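Local coordinates for adenylate cyclase-like protein (Chlamydia trachomatis, PDB 4QO6) that helps build the inner membrane ring of the type III secretion system, this chain being a periplasmic stretch of three domains from the BON clan, at residues Ala165-Tyr170 and Val195-Val200; Tyr106-Glu111 and Ile135-Val140; Gln20-Val25 and Ser49-Lys54; Gln76-Leu81 and Ile91-Pro96. All coordinates share one frame; numbering follows the deposited sequence.

Contact 1: residues Ala165-Tyr170 and Val195-Val200; sequences AVLTGY and VKNFVV
Leu167 is the main bump on the buried side of this strand pair, lodged between Val195 and Val199. Its CD1 meets Val195 CG1 at 3.5 Å, the two side chains crossing at a slant, while Leu167 CB lies 4.0 Å from Val199 CG2. The leucine reaches back to Val195 because CG lies beside its own backbone N (chi1 -51°). The other methyl of Val195, CG2, covers the small Ala165, 4.1 Å from its CB. On the reverse face Val166 CG1 butts in plane against the edge of the Phe198 ring, 3.7 Å from CD2, and farther along Tyr170 CD1 lies alongside Val200 CB. Gly169, at a positive phi of 130° that suits a residue without CB, lies against Val199, its O near Val199 CA. Asn197 OD1 accepts from Val199 N within its own segment, an Asx turn. Backbone bonds hold the strands parallel: Leu167 N gives to Lys196 O at 2.9 Å, and its O receives Phe198 N at 2.8 Å. Helix 176-187 adds Val183 and Phe179 over Leu167 and Val199, as expected where a helix links two adjacent parallel strands: the beta-alpha-beta crossover of the BON domain.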
loop_
_atom_site.group_PDB
_atom_site.type_symbol
_atom_site.label_atom_id
_atom_site.label_comp_id
_atom_site.label_asym_id
_atom_site.label_seq_id
_atom_site.Cartn_x
_atom_site.Cartn_y
_atom_site.Cartn_z
ATOM N N ALA A 165 -15.161 4.921 -6.093
ATOM C CA ALA A 165 -16.209 4.254 -6.872
ATOM C C ALA A 165 -17.391 5.200 -7.222
ATOM O O ALA A 165 -18.032 5.727 -6.305
ATOM C CB ALA A 165 -16.752 3.091 -6.060
ATOM N N VAL A 166 -17.726 5.295 -8.504
ATOM C CA VAL A 166 -18.875 6.083 -8.987
ATOM C C VAL A 166 -19.996 5.183 -9.569
ATOM O O VAL A 166 -19.778 4.398 -10.501
ATOM C CB VAL A 166 -18.483 7.143 -10.068
ATOM C CG1 VAL A 166 -19.667 8.019 -10.412
ATOM C CG2 VAL A 166 -17.369 8.092 -9.618
ATOM N N LEU A 167 -21.202 5.340 -9.028
ATOM C CA LEU A 167 -22.379 4.602 -9.471
ATOM C C LEU A 167 -23.372 5.482 -10.241
ATOM O O LEU A 167 -23.738 6.578 -9.802
ATOM C CB LEU A 167 -23.087 4.011 -8.273
ATOM C CG LEU A 167 -22.182 3.227 -7.331
ATOM C CD1 LEU A 167 -22.960 2.878 -6.086
ATOM C CD2 LEU A 167 -21.605 1.987 -8.008
ATOM N N THR A 168 -23.830 4.954 -11.363
ATOM C CA THR A 168 -24.855 5.587 -12.173
ATOM C C THR A 168 -25.855 4.547 -12.663
ATOM O O THR A 168 -25.572 3.357 -12.682
ATOM C CB THR A 168 -24.222 6.168 -13.422
ATOM O OG1 THR A 168 -23.394 5.149 -14.014
ATOM C CG2 THR A 168 -23.378 7.405 -13.047
ATOM N N GLY A 169 -27.014 5.008 -13.108
ATOM C CA GLY A 169 -28.019 4.113 -13.645
ATOM C C GLY A 169 -29.316 4.422 -12.980
ATOM O O GLY A 169 -29.508 5.529 -12.447
ATOM N N TYR A 170 -30.208 3.435 -13.012
ATOM C CA TYR A 170 -31.580 3.590 -12.516
ATOM C C TYR A 170 -32.002 2.377 -11.697
ATOM O O TYR A 170 -31.681 1.287 -12.062
ATOM C CB TYR A 170 -32.537 3.721 -13.692
ATOM C CG TYR A 170 -32.283 4.865 -14.637
ATOM C CD1 TYR A 170 -32.849 6.120 -14.415
ATOM C CD2 TYR A 170 -31.554 4.671 -15.779
ATOM C CE1 TYR A 170 -32.648 7.168 -15.295
ATOM C CE2 TYR A 170 -31.330 5.702 -16.667
ATOM C CZ TYR A 170 -31.874 6.944 -16.437
ATOM O OH TYR A 170 -31.621 7.946 -17.346
ATOM N N VAL A 195 -17.530 5.809 -2.108
ATOM C CA VAL A 195 -18.536 5.532 -3.170
ATOM C C VAL A 195 -19.362 6.772 -3.457
ATOM O O VAL A 195 -19.958 7.313 -2.556
ATOM C CB VAL A 195 -19.495 4.403 -2.782
ATOM C CG1 VAL A 195 -20.506 4.152 -3.906
ATOM C CG2 VAL A 195 -18.699 3.132 -2.466
ATOM N N LYS A 196 -19.344 7.253 -4.689
ATOM C CA LYS A 196 -20.198 8.362 -5.102
ATOM C C LYS A 196 -21.421 7.780 -5.817
ATOM O O LYS A 196 -21.293 7.273 -6.930
ATOM C CB LYS A 196 -19.484 9.302 -6.086
ATOM C CG LYS A 196 -18.249 10.056 -5.582
ATOM C CD LYS A 196 -18.602 11.320 -4.813
ATOM C CE LYS A 196 -17.343 12.048 -4.321
ATOM N NZ LYS A 196 -17.419 12.428 -2.872
ATOM N N ASN A 197 -22.591 7.906 -5.183
ATOM C CA ASN A 197 -23.855 7.392 -5.701
ATOM C C ASN A 197 -24.728 8.401 -6.493
ATOM O O ASN A 197 -25.313 9.272 -5.895
ATOM C CB ASN A 197 -24.631 6.855 -4.513
ATOM C CG ASN A 197 -25.881 6.125 -4.905
ATOM O OD1 ASN A 197 -26.153 5.903 -6.063
ATOM N ND2 ASN A 197 -26.642 5.754 -3.930
ATOM N N PHE A 198 -24.813 8.270 -7.825
ATOM C CA PHE A 198 -25.681 9.126 -8.660
ATOM C C PHE A 198 -26.923 8.391 -9.259
ATOM O O PHE A 198 -27.645 8.913 -10.129
ATOM C CB PHE A 198 -24.876 9.765 -9.779
ATOM C CG PHE A 198 -23.772 10.685 -9.285
ATOM C CD1 PHE A 198 -24.066 11.927 -8.769
ATOM C CD2 PHE A 198 -22.436 10.299 -9.344
ATOM C CE1 PHE A 198 -23.057 12.767 -8.311
ATOM C CE2 PHE A 198 -21.420 11.141 -8.894
ATOM C CZ PHE A 198 -21.731 12.375 -8.374
ATOM N N VAL A 199 -27.202 7.204 -8.726
ATOM C CA VAL A 199 -28.277 6.361 -9.219
ATOM C C VAL A 199 -29.653 6.981 -8.997
ATOM O O VAL A 199 -30.000 7.391 -7.895
ATOM C CB VAL A 199 -28.221 4.997 -8.532
ATOM C CG1 VAL A 199 -29.529 4.188 -8.731
ATOM C CG2 VAL A 199 -26.985 4.281 -9.051
ATOM N N VAL A 200 -30.429 7.040 -10.074
ATOM C CA VAL A 200 -31.793 7.553 -9.983
ATOM C C VAL A 200 -32.766 6.494 -9.394
ATOM O O VAL A 200 -32.744 5.308 -9.730
ATOM C CB VAL A 200 -32.260 8.055 -11.367
ATOM C CG1 VAL A 200 -33.707 8.568 -11.327
ATOM C CG2 VAL A 200 -31.322 9.152 -11.874
#

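Contact 2: residues Tyr106-Glu111 and Ile135-Val140; sequences YLKTEE and IIESQV
Tyr106 and Ile135 lie side by side and point the same way, Tyr106 CD1 only 3.5 Å from Ile135 CB. This end is the tight one. Leu107 is gripped by both its backbone N and its O, from the same neighbouring segment: its N gives to Ile135 O at 3.0 Å, and its O takes the N-H of Glu137, the first residue of helix 137-150, at 2.8 Å in the carbonyl plane. Lys108 O receives the next helical N-H, that of Ser138, and Ile136 CG2, anti to its backbone N, presses against the backbone of the other segment, 3.4 Å from Thr109 C. The buried Glu137 turns its carboxylate back across the Tyr106 side chain, with OE2 held by Asn162 N; Tyr106 OH in turn bonds Gly191 O. The surface side is looser. Lys108 crosses Glu137 at a slant, CD 3.4 Å from Glu137 OE1, with the salt bridge from NZ a long one at 3.9 Å, and Gln139 NE2 reaches the anti side of Glu110 OE2 at 3.1 Å, the partner lying almost in its amide plane. Strand 130-136 continues directly into helix 137-150, and with strand 100-107 and helix 110-123 it forms a beta-alpha-beta unit.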
loop_
_atom_site.group_PDB
_atom_site.type_symbol
_atom_site.label_atom_id
_atom_site.label_comp_id
_atom_site.label_asym_id
_atom_site.label_seq_id
_atom_site.Cartn_x
_atom_site.Cartn_y
_atom_site.Cartn_z
ATOM N N TYR A 106 -2.428 3.090 -6.497
ATOM C CA TYR A 106 -3.329 2.586 -7.544
ATOM C C TYR A 106 -2.662 2.612 -8.899
ATOM O O TYR A 106 -1.943 3.523 -9.161
ATOM C CB TYR A 106 -4.605 3.483 -7.631
ATOM C CG TYR A 106 -5.410 3.423 -6.378
ATOM C CD1 TYR A 106 -6.251 2.354 -6.135
ATOM C CD2 TYR A 106 -5.280 4.399 -5.397
ATOM C CE1 TYR A 106 -6.950 2.260 -4.942
ATOM C CE2 TYR A 106 -5.996 4.322 -4.221
ATOM C CZ TYR A 106 -6.830 3.262 -4.006
ATOM O OH TYR A 106 -7.529 3.184 -2.827
ATOM N N LEU A 107 -2.892 1.610 -9.728
ATOM C CA LEU A 107 -2.573 1.625 -11.166
ATOM C C LEU A 107 -3.886 1.289 -11.871
ATOM O O LEU A 107 -4.820 0.783 -11.245
ATOM C CB LEU A 107 -1.484 0.584 -11.572
ATOM C CG LEU A 107 -0.084 0.870 -10.997
ATOM C CD1 LEU A 107 0.911 -0.253 -11.145
ATOM C CD2 LEU A 107 0.467 2.133 -11.629
ATOM N N LYS A 108 -3.944 1.580 -13.163
ATOM C CA LYS A 108 -5.180 1.526 -13.922
ATOM C C LYS A 108 -5.420 0.106 -14.327
ATOM O O LYS A 108 -6.497 -0.382 -14.101
ATOM C CB LYS A 108 -5.109 2.433 -15.150
ATOM C CG LYS A 108 -6.406 2.557 -15.927
ATOM C CD LYS A 108 -7.227 3.765 -15.489
ATOM C CE LYS A 108 -8.646 3.714 -16.061
ATOM N NZ LYS A 108 -9.584 4.627 -15.340
ATOM N N THR A 109 -4.401 -0.561 -14.880
ATOM C CA THR A 109 -4.536 -1.907 -15.452
ATOM C C THR A 109 -3.415 -2.868 -15.071
ATOM O O THR A 109 -2.380 -2.429 -14.579
ATOM C CB THR A 109 -4.506 -1.824 -17.000
ATOM O OG1 THR A 109 -3.323 -1.119 -17.422
ATOM C CG2 THR A 109 -5.754 -1.118 -17.519
ATOM N N GLU A 110 -3.598 -4.160 -15.357
ATOM C CA GLU A 110 -2.537 -5.185 -15.172
ATOM C C GLU A 110 -1.269 -4.931 -15.998
ATOM O O GLU A 110 -0.187 -5.437 -15.661
ATOM C CB GLU A 110 -3.022 -6.610 -15.521
ATOM C CG GLU A 110 -3.968 -7.251 -14.524
ATOM C CD GLU A 110 -5.371 -7.513 -15.086
ATOM O OE1 GLU A 110 -5.531 -7.743 -16.317
ATOM O OE2 GLU A 110 -6.333 -7.513 -14.283
ATOM N N GLU A 111 -1.421 -4.197 -17.104
ATOM C CA GLU A 111 -0.300 -3.877 -17.985
ATOM C C GLU A 111 0.622 -2.843 -17.312
ATOM O O GLU A 111 1.842 -2.979 -17.334
ATOM C CB GLU A 111 -0.802 -3.375 -19.337
ATOM C CG GLU A 111 -1.509 -4.448 -20.184
ATOM C CD GLU A 111 -3.041 -4.480 -20.024
ATOM O OE1 GLU A 111 -3.715 -3.510 -20.438
ATOM O OE2 GLU A 111 -3.586 -5.483 -19.499
ATOM N N ILE A 135 -2.960 -1.444 -5.686
ATOM C CA ILE A 135 -4.316 -1.822 -6.084
ATOM C C ILE A 135 -4.484 -1.663 -7.637
ATOM O O ILE A 135 -4.179 -0.600 -8.178
ATOM C CB ILE A 135 -5.348 -0.931 -5.360
ATOM C CG1 ILE A 135 -5.137 -0.867 -3.826
ATOM C CG2 ILE A 135 -6.784 -1.380 -5.666
ATOM C CD1 ILE A 135 -5.614 -2.063 -3.073
ATOM N N ILE A 136 -4.986 -2.681 -8.355
ATOM C CA ILE A 136 -5.245 -2.523 -9.826
ATOM C C ILE A 136 -6.717 -2.119 -10.074
ATOM O O ILE A 136 -7.631 -2.852 -9.729
ATOM C CB ILE A 136 -4.927 -3.804 -10.639
ATOM C CG1 ILE A 136 -3.521 -4.348 -10.320
ATOM C CG2 ILE A 136 -5.064 -3.549 -12.139
ATOM C CD1 ILE A 136 -2.418 -3.315 -10.426
ATOM N N GLU A 137 -6.941 -0.957 -10.653
ATOM C CA GLU A 137 -8.311 -0.454 -10.849
ATOM C C GLU A 137 -9.217 -1.371 -11.684
ATOM O O GLU A 137 -10.322 -1.668 -11.274
ATOM C CB GLU A 137 -8.307 0.979 -11.398
ATOM C CG GLU A 137 -7.987 2.018 -10.321
ATOM C CD GLU A 137 -7.565 3.383 -10.867
ATOM O OE1 GLU A 137 -7.562 3.589 -12.111
ATOM O OE2 GLU A 137 -7.258 4.269 -10.028
ATOM N N SER A 138 -8.726 -1.874 -12.809
ATOM C CA SER A 138 -9.475 -2.842 -13.598
ATOM C C SER A 138 -9.925 -4.048 -12.752
ATOM O O SER A 138 -11.007 -4.560 -12.959
ATOM C CB SER A 138 -8.679 -3.309 -14.828
ATOM O OG SER A 138 -7.634 -4.200 -14.475
ATOM N N GLN A 139 -9.131 -4.484 -11.781
ATOM C CA GLN A 139 -9.544 -5.610 -10.924
ATOM C C GLN A 139 -10.647 -5.257 -9.928
ATOM O O GLN A 139 -11.550 -6.062 -9.661
ATOM C CB GLN A 139 -8.344 -6.230 -10.194
ATOM C CG GLN A 139 -7.475 -7.045 -11.134
ATOM C CD GLN A 139 -6.093 -7.404 -10.568
ATOM O OE1 GLN A 139 -5.850 -7.335 -9.350
ATOM N NE2 GLN A 139 -5.173 -7.786 -11.467
ATOM N N VAL A 140 -10.583 -4.063 -9.370
ATOM C CA VAL A 140 -11.545 -3.654 -8.350
ATOM C C VAL A 140 -12.902 -3.456 -8.994
ATOM O O VAL A 140 -13.921 -3.675 -8.362
ATOM C CB VAL A 140 -11.153 -2.339 -7.695
ATOM C CG1 VAL A 140 -12.194 -1.925 -6.657
ATOM C CG2 VAL A 140 -9.791 -2.498 -7.026
#

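Contact 3: residues Gln20-Val25 and Ser49-Lys54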
loop_
_atom_site.group_PDB
_atom_site.type_symbol
_atom_site.label_atom_id
_atom_site.label_comp_id
_atom_site.label_asym_id
_atom_site.label_seq_id
_atom_site.Cartn_x
_atom_site.Cartn_y
_atom_site.Cartn_z
ATOM N N GLN A 20 20.922 -6.893 19.355
ATOM C CA GLN A 20 19.527 -7.411 19.554
ATOM C C GLN A 20 18.478 -6.331 19.521
ATOM O O GLN A 20 17.315 -6.590 19.196
ATOM C CB GLN A 20 19.373 -8.151 20.891
ATOM C CG GLN A 20 19.357 -7.259 22.134
ATOM C CD GLN A 20 18.896 -7.996 23.411
ATOM O OE1 GLN A 20 19.722 -8.554 24.140
ATOM N NE2 GLN A 20 17.568 -8.016 23.664
ATOM N N GLN A 21 18.882 -5.109 19.852
ATOM C CA GLN A 21 17.961 -3.988 19.783
ATOM C C GLN A 21 17.645 -3.494 18.374
ATOM O O GLN A 21 16.795 -2.607 18.207
ATOM C CB GLN A 21 18.487 -2.848 20.651
ATOM C CG GLN A 21 18.770 -3.321 22.116
ATOM C CD GLN A 21 19.479 -2.253 22.926
ATOM O OE1 GLN A 21 19.016 -1.088 22.949
ATOM N NE2 GLN A 21 20.629 -2.608 23.562
ATOM N N PHE A 22 18.359 -4.028 17.374
ATOM C CA PHE A 22 18.285 -3.594 15.975
ATOM C C PHE A 22 18.025 -4.867 15.200
ATOM O O PHE A 22 18.929 -5.624 14.834
ATOM C CB PHE A 22 19.592 -2.948 15.643
ATOM C CG PHE A 22 19.900 -1.725 16.508
ATOM C CD1 PHE A 22 19.338 -0.482 16.220
ATOM C CD2 PHE A 22 20.756 -1.809 17.564
ATOM C CE1 PHE A 22 19.629 0.630 17.005
ATOM C CE2 PHE A 22 21.043 -0.699 18.366
ATOM C CZ PHE A 22 20.488 0.514 18.090
ATOM N N PRO A 23 16.767 -5.219 15.057
ATOM C CA PRO A 23 16.520 -6.491 14.381
ATOM C C PRO A 23 17.035 -6.410 12.900
ATOM O O PRO A 23 17.064 -5.311 12.328
ATOM C CB PRO A 23 14.978 -6.626 14.404
ATOM C CG PRO A 23 14.492 -5.647 15.425
ATOM C CD PRO A 23 15.529 -4.539 15.468
ATOM N N THR A 24 17.417 -7.576 12.387
ATOM C CA THR A 24 18.146 -7.833 11.132
ATOM C C THR A 24 19.634 -7.568 11.211
ATOM O O THR A 24 20.384 -7.897 10.243
ATOM C CB THR A 24 17.621 -7.109 9.921
ATOM O OG1 THR A 24 17.958 -5.737 10.029
ATOM C CG2 THR A 24 16.103 -7.243 9.753
ATOM N N VAL A 25 20.105 -6.917 12.266
ATOM C CA VAL A 25 21.526 -6.628 12.275
ATOM C C VAL A 25 22.271 -7.883 12.663
ATOM O O VAL A 25 21.816 -8.630 13.568
ATOM C CB VAL A 25 21.881 -5.493 13.135
ATOM C CG1 VAL A 25 23.401 -5.358 13.234
ATOM C CG2 VAL A 25 21.277 -4.224 12.595
ATOM N N SER A 49 23.156 5.886 13.944
ATOM C CA SER A 49 24.120 6.529 14.825
ATOM C C SER A 49 24.067 5.941 16.256
ATOM O O SER A 49 25.101 5.778 16.873
ATOM C CB SER A 49 23.903 8.051 14.861
ATOM O OG SER A 49 24.297 8.617 13.603
ATOM N N GLU A 50 22.879 5.624 16.749
ATOM C CA GLU A 50 22.750 4.959 18.041
ATOM C C GLU A 50 23.495 3.620 18.020
ATOM O O GLU A 50 24.256 3.319 18.952
ATOM C CB GLU A 50 21.296 4.692 18.431
ATOM C CG GLU A 50 20.558 5.773 19.223
ATOM C CD GLU A 50 19.040 5.528 19.199
ATOM O OE1 GLU A 50 18.629 4.341 19.274
ATOM O OE2 GLU A 50 18.243 6.482 19.086
ATOM N N LEU A 51 23.286 2.840 16.952
ATOM C CA LEU A 51 23.914 1.530 16.855
ATOM C C LEU A 51 25.413 1.652 16.881
ATOM O O LEU A 51 26.059 1.015 17.699
ATOM C CB LEU A 51 23.442 0.768 15.625
ATOM C CG LEU A 51 24.194 -0.473 15.187
ATOM C CD1 LEU A 51 24.251 -1.569 16.262
ATOM C CD2 LEU A 51 23.576 -0.961 13.868
ATOM N N LEU A 52 25.950 2.484 15.992
ATOM C CA LEU A 52 27.403 2.627 15.872
ATOM C C LEU A 52 28.102 3.136 17.132
ATOM O O LEU A 52 29.218 2.758 17.414
ATOM C CB LEU A 52 27.810 3.549 14.742
ATOM C CG LEU A 52 27.313 3.127 13.374
ATOM C CD1 LEU A 52 27.456 4.340 12.458
ATOM C CD2 LEU A 52 28.045 1.901 12.845
ATOM N N TYR A 53 27.478 4.053 17.824
ATOM C CA TYR A 53 28.088 4.607 19.018
ATOM C C TYR A 53 28.007 3.684 20.226
ATOM O O TYR A 53 28.897 3.743 21.071
ATOM C CB TYR A 53 27.560 6.021 19.324
ATOM C CG TYR A 53 28.403 7.001 18.547
ATOM C CD1 TYR A 53 28.277 7.102 17.152
ATOM C CD2 TYR A 53 29.395 7.774 19.180
ATOM C CE1 TYR A 53 29.077 7.953 16.418
ATOM C CE2 TYR A 53 30.196 8.644 18.446
ATOM C CZ TYR A 53 30.025 8.720 17.069
ATOM O OH TYR A 53 30.793 9.568 16.325
ATOM N N LYS A 54 26.960 2.864 20.312
ATOM C CA LYS A 54 26.899 1.832 21.341
ATOM C C LYS A 54 27.884 0.728 21.138
ATOM O O LYS A 54 28.441 0.266 22.104
ATOM C CB LYS A 54 25.531 1.247 21.480
ATOM C CG LYS A 54 24.498 2.246 21.964
ATOM C CD LYS A 54 23.155 1.539 22.083
ATOM C CE LYS A 54 22.173 2.306 22.951
ATOM N NZ LYS A 54 20.897 1.544 22.963
#
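Phe22 lays one face of its ring against Leu51. Leu51 CB stands almost squarely over the ring, 3.9 Å from its centroid and 13° off the normal, a CH-pi contact, and the two side chains run past each other in opposite directions. Beyond CB the leucine continues along the ring, with CD1 3.7 Å from Phe22 CD2. The edge of the same ring faces the preceding residue of the helix: Glu50 CB lies near the ring plane, 4.3 Å from CZ. Leu51 has CG anti to its backbone N (chi1 167°), a torsion that carries its methyls off the helix toward segment 20-25 and lets CD2 come tip to tip with Val25 CG2 at 4.2 Å.

The phenylalanine and the valine can both address one leucine because a type II beta turn runs from Phe22 to Val25, closed by Val25 N giving to Phe22 O, with Thr24 at the positive phi of its third position. The segment leads from helix 10-19 into strand 26-30, and Leu51 belongs to helix 45-56; with strands 26-30 and 35-39 between these helices and strand 63-70 after them, this makes the alpha-beta-beta-alpha-beta core of the BON clan, here the PD1 domain. Behind the leucine, Val68 of strand 63-70 carries the packing into the sheet.

At the surface Gln21 and Lys54 cross at about a right angle. Both chains are extended beyond CG, and Gln21 OE1 comes within 3.2 Å of Lys54 NZ, whereas the amide nitrogen of the glutamine turns back to bond His17 O near the end of helix 10-19.

Contact 4: residues Gln76-Leu81 and Ile91-Pro96; sequences QEMNIL and ISMQSP
Asn79 grips the backbone of Met93 with both ends of its amide. OD1 accepts the N-H of Met93 at 2.8 Å, the donor lying in the carbonyl plane on a lone pair, and ND2 gives to Met93 O at 3.0 Å, that oxygen standing 16° out of the asparagine's amide plane. One side chain therefore satisfies both polar backbone atoms of a strand residue, much as a neighbouring strand would, and the paired bonds fix the rotation of the amide. Met93 CB and Ser92 CA sit close by, the latter 3.6 Å from Asn79 OD1.

Beside this polar grip the two methionines meet. Met93 extends to its sulfur with CG anti to the backbone N (chi1 179°), bringing SD to 4.0 Å from Met78 CG, where the two side chains cross at a slant. Met78 bends away beyond that point, so it is the base of its side chain that takes the contact.

The next shell holds these groups in place. Met93 also packs on Trp75 of the same helix and on Phe124, and Met78 touches Leu120, His123 and Phe124. A diethylene glycol molecule, probably from the crystallisation liquor, is hydrogen-bonded to Asn79 O and lies near Gln94.

Helix 76-81 and strand 92-95 run antiparallel, 174° between their directions, with axes 7.5 Å apart. Ser92 and Gln94 bond through their backbones to Ser104 and Val102 of strand 100-107, so edge strand 92-95 has that strand on one flank and helix 71-83 on the other, while helix 110-123 closes over Met78.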
loop_
_atom_site.group_PDB
_atom_site.type_symbol
_atom_site.label_atom_id
_atom_site.label_comp_id
_atom_site.label_asym_id
_atom_site.label_seq_id
_atom_site.Cartn_x
_atom_site.Cartn_y
_atom_site.Cartn_z
ATOM N N GLN A 76 13.072 6.683 0.416
ATOM C CA GLN A 76 12.953 8.070 -0.032
ATOM C C GLN A 76 13.553 8.243 -1.478
ATOM O O GLN A 76 13.006 8.966 -2.295
ATOM C CB GLN A 76 13.660 9.016 0.925
ATOM C CG GLN A 76 12.831 9.320 2.171
ATOM C CD GLN A 76 13.592 10.195 3.155
ATOM O OE1 GLN A 76 14.840 10.259 3.117
ATOM N NE2 GLN A 76 12.853 10.824 4.102
ATOM N N GLU A 77 14.719 7.646 -1.694
ATOM C CA GLU A 77 15.380 7.626 -2.983
ATOM C C GLU A 77 14.408 7.042 -4.018
ATOM O O GLU A 77 14.157 7.648 -5.007
ATOM C CB GLU A 77 16.677 6.816 -2.899
ATOM C CG GLU A 77 17.380 6.575 -4.239
ATOM C CD GLU A 77 17.849 5.124 -4.480
ATOM O OE1 GLU A 77 18.499 4.513 -3.574
ATOM O OE2 GLU A 77 17.578 4.584 -5.602
ATOM N N MET A 78 13.813 5.903 -3.753
ATOM C CA MET A 78 12.898 5.274 -4.703
ATOM C C MET A 78 11.673 6.156 -5.013
ATOM O O MET A 78 11.233 6.228 -6.154
ATOM C CB MET A 78 12.492 3.858 -4.178
ATOM C CG MET A 78 11.735 2.910 -5.152
ATOM S SD MET A 78 12.470 2.405 -6.805
ATOM C CE MET A 78 14.211 2.498 -6.456
ATOM N N ASN A 79 11.147 6.850 -3.995
ATOM C CA ASN A 79 10.006 7.738 -4.158
ATOM C C ASN A 79 10.359 8.887 -5.011
ATOM O O ASN A 79 9.497 9.374 -5.734
ATOM C CB ASN A 79 9.485 8.286 -2.803
ATOM C CG ASN A 79 8.772 7.224 -2.013
ATOM O OD1 ASN A 79 8.409 6.193 -2.592
ATOM N ND2 ASN A 79 8.594 7.434 -0.659
ATOM N N ILE A 80 11.611 9.356 -4.911
ATOM C CA ILE A 80 12.068 10.425 -5.813
ATOM C C ILE A 80 12.021 9.881 -7.273
ATOM O O ILE A 80 11.544 10.584 -8.166
ATOM C CB ILE A 80 13.456 10.981 -5.428
ATOM C CG1 ILE A 80 13.387 11.805 -4.148
ATOM C CG2 ILE A 80 14.043 11.825 -6.540
ATOM C CD1 ILE A 80 14.764 12.175 -3.583
ATOM N N LEU A 81 12.456 8.639 -7.521
ATOM C CA LEU A 81 12.454 8.125 -8.918
ATOM C C LEU A 81 11.051 7.958 -9.438
ATOM O O LEU A 81 10.794 8.209 -10.603
ATOM C CB LEU A 81 13.139 6.782 -9.056
ATOM C CG LEU A 81 14.622 6.771 -8.709
ATOM C CD1 LEU A 81 15.196 5.351 -8.794
ATOM C CD2 LEU A 81 15.351 7.752 -9.630
ATOM N N ILE A 91 2.270 6.141 -7.061
ATOM C CA ILE A 91 2.869 5.009 -6.372
ATOM C C ILE A 91 3.967 5.508 -5.390
ATOM O O ILE A 91 4.850 6.274 -5.775
ATOM C CB ILE A 91 3.550 4.093 -7.428
ATOM C CG1 ILE A 91 2.578 3.687 -8.558
ATOM C CG2 ILE A 91 4.239 2.884 -6.779
ATOM C CD1 ILE A 91 1.359 2.930 -8.066
ATOM N N SER A 92 3.946 5.016 -4.153
ATOM C CA SER A 92 5.026 5.268 -3.217
ATOM C C SER A 92 5.459 4.053 -2.411
ATOM O O SER A 92 4.749 3.071 -2.323
ATOM C CB SER A 92 4.643 6.382 -2.276
ATOM O OG SER A 92 3.477 6.075 -1.602
ATOM N N MET A 93 6.645 4.165 -1.821
ATOM C CA MET A 93 7.271 3.114 -1.063
ATOM C C MET A 93 7.566 3.616 0.367
ATOM O O MET A 93 7.961 4.791 0.571
ATOM C CB MET A 93 8.576 2.667 -1.718
ATOM C CG MET A 93 9.320 1.560 -0.957
ATOM S SD MET A 93 10.775 0.941 -1.835
ATOM C CE MET A 93 9.902 -0.077 -3.013
ATOM N N GLN A 94 7.365 2.700 1.301
ATOM C CA GLN A 94 7.572 2.877 2.729
ATOM C C GLN A 94 8.206 1.587 3.263
ATOM O O GLN A 94 8.446 0.646 2.518
ATOM C CB GLN A 94 6.243 3.151 3.493
ATOM C CG GLN A 94 5.483 4.418 3.082
ATOM C CD GLN A 94 6.212 5.783 3.304
ATOM O OE1 GLN A 94 6.659 6.097 4.431
ATOM N NE2 GLN A 94 6.272 6.633 2.226
ATOM N N SER A 95 8.489 1.604 4.554
ATOM C CA SER A 95 9.022 0.500 5.281
ATOM C C SER A 95 8.446 0.509 6.696
ATOM O O SER A 95 8.816 1.391 7.469
ATOM C CB SER A 95 10.515 0.653 5.445
ATOM O OG SER A 95 10.969 -0.411 6.290
ATOM N N PRO A 96 7.581 -0.474 7.039
ATOM C CA PRO A 96 7.001 -0.457 8.381
ATOM C C PRO A 96 7.980 -1.081 9.398
ATOM O O PRO A 96 7.804 -0.975 10.589
ATOM C CB PRO A 96 5.755 -1.312 8.223
ATOM C CG PRO A 96 6.148 -2.275 7.159
ATOM C CD PRO A 96 6.916 -1.458 6.173
#

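In the fold
The four contacts follow one another along an elongated chain, each closing before the next opens: contact 3, then 4, 2 and 1. Contacts 1 and 3 lie on opposite sides of the chain's centre, their own centres 53 Å apart. The one direct touch is between contacts 4 and 2, which share a sheet: Ile91 CD1 packs 3.5 Å from Tyr106 O and 3.8 Å from Leu107 CD2. Contact 2, where strand 130-136 gives way to helix 137-150, comes within about 7 Å of contact 1 at the nearest atoms; contacts 3 and 4, in PD1 and PD2, approach to about 9 Å. The bound diethylene glycol sits beside contact 4.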